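Local coordinates for sporulation-control protein spo0M (Bacillus subtilis, PDB 5CL2) that controls the expression of spo0A and is required for cells to pass the morphological stage 0 of sporulation, at residues V166-F171 / E184-F189. Numbering follows the deposited sequence.
Sequences VQEFEF and ELELIF
The carbonyl oxygen of Leu-185 is gripped twice by the opposing strand: it accepts a nearly straight hydrogen bond from Phe-171 N (Leu-185 O to Phe-171 N, 2.8 Å) and a CA-H...O contact from Glu-170 CA. Phe-169 O is held in the same way by Leu-187 N, at 2.9 Å, and by Glu-186 CA. With the return bonds from Phe-169 N and Leu-185 N, two hydrogen-bonded antiparallel pairs flank the non-hydrogen-bonded pair Glu-170/Glu-186. At Gln-167 and Phe-189 the strands diverge, and a water stands between them, accepting from Phe-189 N at 2.9 Å and probably donating to Gln-167 O.

Alternation sorts the residue types. Phenylalanines and leucines suit the face that packs against apolar neighbours. There the edge of Phe-189, through CD2 and CE2, meets the face of Phe-169 in an offset edge-to-face pair, centroids 5.1 Å apart and planes at 73°. The Phe-169 ring is set for this by a first torsion of -64°, with CG anti to its own carbonyl carbon. With an alanine here in place of Phe-169, the CD2-CE2 edge of Phe-189 would lose the ring face it abuts, and a gap would probably open beside it. Farther along, Phe-171 CE1 rests 3.7 Å from Leu-187 CG.

The other face carries Glu-168, Glu-170 and Glu-186 beside an apolar patch, where Val-166 CG2 meets Ile-188 CD1 at 3.6 Å. Crowding of like charge is probably eased by arginines: Arg-204 and Arg-205 both form salt bridges to Glu-168 OE2, and Arg-205 also pairs with Glu-170 OE1.

These are adjoining inner strands of a five-stranded antiparallel sheet, flanked by 146-155 and 195-202. Helix 132-143 covers the aromatic face, placing Val-137, Leu-138 and Ile-141 against Phe-189, Phe-171 and Leu-187.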
loop_
_atom_site.group_PDB
_atom_site.type_symbol
_atom_site.label_atom_id
_atom_site.label_comp_id
_atom_site.label_asym_id
_atom_site.label_seq_id
_atom_site.Cartn_x
_atom_site.Cartn_y
_atom_site.Cartn_z
ATOM N N VAL A 166 -1.721 8.013 -7.149
ATOM C CA VAL A 166 -2.149 7.036 -8.151
ATOM C C VAL A 166 -1.946 7.616 -9.539
ATOM O O VAL A 166 -1.907 8.836 -9.698
ATOM C CB VAL A 166 -3.645 6.622 -7.983
ATOM C CG1 VAL A 166 -3.853 5.956 -6.654
ATOM C CG2 VAL A 166 -4.557 7.821 -8.131
ATOM N N GLN A 167 -1.809 6.765 -10.552
ATOM C CA GLN A 167 -1.746 7.314 -11.895
ATOM C C GLN A 167 -3.182 7.479 -12.432
ATOM O O GLN A 167 -3.929 6.521 -12.553
ATOM C CB GLN A 167 -0.905 6.445 -12.839
ATOM C CG GLN A 167 -0.750 7.096 -14.205
ATOM C CD GLN A 167 0.348 6.493 -15.082
ATOM O OE1 GLN A 167 0.593 5.285 -15.076
ATOM N NE2 GLN A 167 1.007 7.350 -15.853
ATOM N N GLU A 168 -3.550 8.716 -12.728
ATOM C CA GLU A 168 -4.869 9.057 -13.227
ATOM C C GLU A 168 -4.818 9.288 -14.740
ATOM O O GLU A 168 -4.074 10.161 -15.224
ATOM C CB GLU A 168 -5.399 10.302 -12.519
ATOM C CG GLU A 168 -6.829 10.701 -12.917
ATOM C CD GLU A 168 -7.334 11.878 -12.102
ATOM O OE1 GLU A 168 -6.672 12.239 -11.106
ATOM O OE2 GLU A 168 -8.394 12.444 -12.441
ATOM N N PHE A 169 -5.579 8.465 -15.468
ATOM C CA PHE A 169 -5.746 8.588 -16.918
ATOM C C PHE A 169 -7.017 9.365 -17.236
ATOM O O PHE A 169 -8.102 8.990 -16.788
ATOM C CB PHE A 169 -5.791 7.210 -17.589
ATOM C CG PHE A 169 -4.509 6.440 -17.455
ATOM C CD1 PHE A 169 -4.220 5.761 -16.294
ATOM C CD2 PHE A 169 -3.584 6.422 -18.479
ATOM C CE1 PHE A 169 -3.029 5.067 -16.149
ATOM C CE2 PHE A 169 -2.396 5.730 -18.340
ATOM C CZ PHE A 169 -2.118 5.058 -17.167
ATOM N N GLU A 170 -6.886 10.441 -18.005
ATOM C CA GLU A 170 -8.027 11.271 -18.393
ATOM C C GLU A 170 -8.265 11.194 -19.897
ATOM O O GLU A 170 -7.363 11.468 -20.705
ATOM C CB GLU A 170 -7.817 12.721 -17.976
ATOM C CG GLU A 170 -8.865 13.671 -18.500
ATOM C CD GLU A 170 -8.370 15.099 -18.475
ATOM O OE1 GLU A 170 -7.829 15.505 -17.420
ATOM O OE2 GLU A 170 -8.524 15.813 -19.495
ATOM N N PHE A 171 -9.480 10.770 -20.243
ATOM C CA PHE A 171 -9.940 10.602 -21.607
ATOM C C PHE A 171 -10.952 11.676 -21.961
ATOM O O PHE A 171 -11.722 12.126 -21.100
ATOM C CB PHE A 171 -10.604 9.247 -21.802
ATOM C CG PHE A 171 -9.740 8.078 -21.468
ATOM C CD1 PHE A 171 -9.620 7.648 -20.158
ATOM C CD2 PHE A 171 -9.111 7.362 -22.463
ATOM C CE1 PHE A 171 -8.863 6.557 -19.846
ATOM C CE2 PHE A 171 -8.342 6.262 -22.155
ATOM C CZ PHE A 171 -8.223 5.857 -20.847
ATOM N N GLU A 184 -15.318 14.670 -19.509
ATOM C CA GLU A 184 -14.239 13.706 -19.627
ATOM C C GLU A 184 -14.364 12.572 -18.630
ATOM O O GLU A 184 -15.035 12.702 -17.609
ATOM C CB GLU A 184 -12.853 14.427 -19.506
ATOM C CG GLU A 184 -12.511 14.966 -18.134
ATOM C CD GLU A 184 -13.275 16.227 -17.779
ATOM O OE1 GLU A 184 -13.419 17.104 -18.642
ATOM O OE2 GLU A 184 -13.754 16.355 -16.633
ATOM N N LEU A 185 -13.664 11.481 -18.949
ATOM C CA LEU A 185 -13.609 10.263 -18.163
ATOM C C LEU A 185 -12.228 10.075 -17.478
ATOM O O LEU A 185 -11.206 10.362 -18.067
ATOM C CB LEU A 185 -13.897 9.071 -19.072
ATOM C CG LEU A 185 -13.721 7.688 -18.465
ATOM C CD1 LEU A 185 -14.796 7.428 -17.426
ATOM C CD2 LEU A 185 -13.711 6.654 -19.564
ATOM N N GLU A 186 -12.214 9.598 -16.239
ATOM C CA GLU A 186 -10.982 9.362 -15.512
ATOM C C GLU A 186 -10.944 7.927 -15.041
ATOM O O GLU A 186 -11.904 7.463 -14.416
ATOM C CB GLU A 186 -10.867 10.295 -14.303
ATOM C CG GLU A 186 -10.548 11.757 -14.637
ATOM C CD GLU A 186 -11.793 12.584 -14.953
ATOM O OE1 GLU A 186 -12.920 12.255 -14.496
ATOM O OE2 GLU A 186 -11.632 13.589 -15.656
ATOM N N LEU A 187 -9.825 7.249 -15.308
ATOM C CA LEU A 187 -9.587 5.875 -14.890
ATOM C C LEU A 187 -8.327 5.788 -14.040
ATOM O O LEU A 187 -7.325 6.480 -14.290
ATOM C CB LEU A 187 -9.457 4.932 -16.092
ATOM C CG LEU A 187 -10.625 4.835 -17.093
ATOM C CD1 LEU A 187 -10.549 3.573 -17.949
ATOM C CD2 LEU A 187 -11.984 4.964 -16.415
ATOM N N ILE A 188 -8.404 4.969 -13.004
ATOM C CA ILE A 188 -7.229 4.581 -12.252
ATOM C C ILE A 188 -7.069 3.073 -12.338
ATOM O O ILE A 188 -8.010 2.326 -12.058
ATOM C CB ILE A 188 -7.325 4.998 -10.777
ATOM C CG1 ILE A 188 -7.350 6.511 -10.647
ATOM C CG2 ILE A 188 -6.143 4.425 -9.964
ATOM C CD1 ILE A 188 -7.877 6.952 -9.291
ATOM N N PHE A 189 -5.887 2.625 -12.740
ATOM C CA PHE A 189 -5.581 1.200 -12.744
ATOM C C PHE A 189 -4.786 0.806 -11.508
ATOM O O PHE A 189 -3.737 1.395 -11.220
ATOM C CB PHE A 189 -4.784 0.837 -13.978
ATOM C CG PHE A 189 -5.457 1.193 -15.238
ATOM C CD1 PHE A 189 -6.433 0.378 -15.763
ATOM C CD2 PHE A 189 -5.148 2.361 -15.883
ATOM C CE1 PHE A 189 -7.056 0.699 -16.922
ATOM C CE2 PHE A 189 -5.788 2.698 -17.047
ATOM C CZ PHE A 189 -6.751 1.855 -17.565
HETATM O O HOH W 1 -3.412 4.141 -12.861
HETATM O O HOH W 2 -1.668 3.769 -9.976
#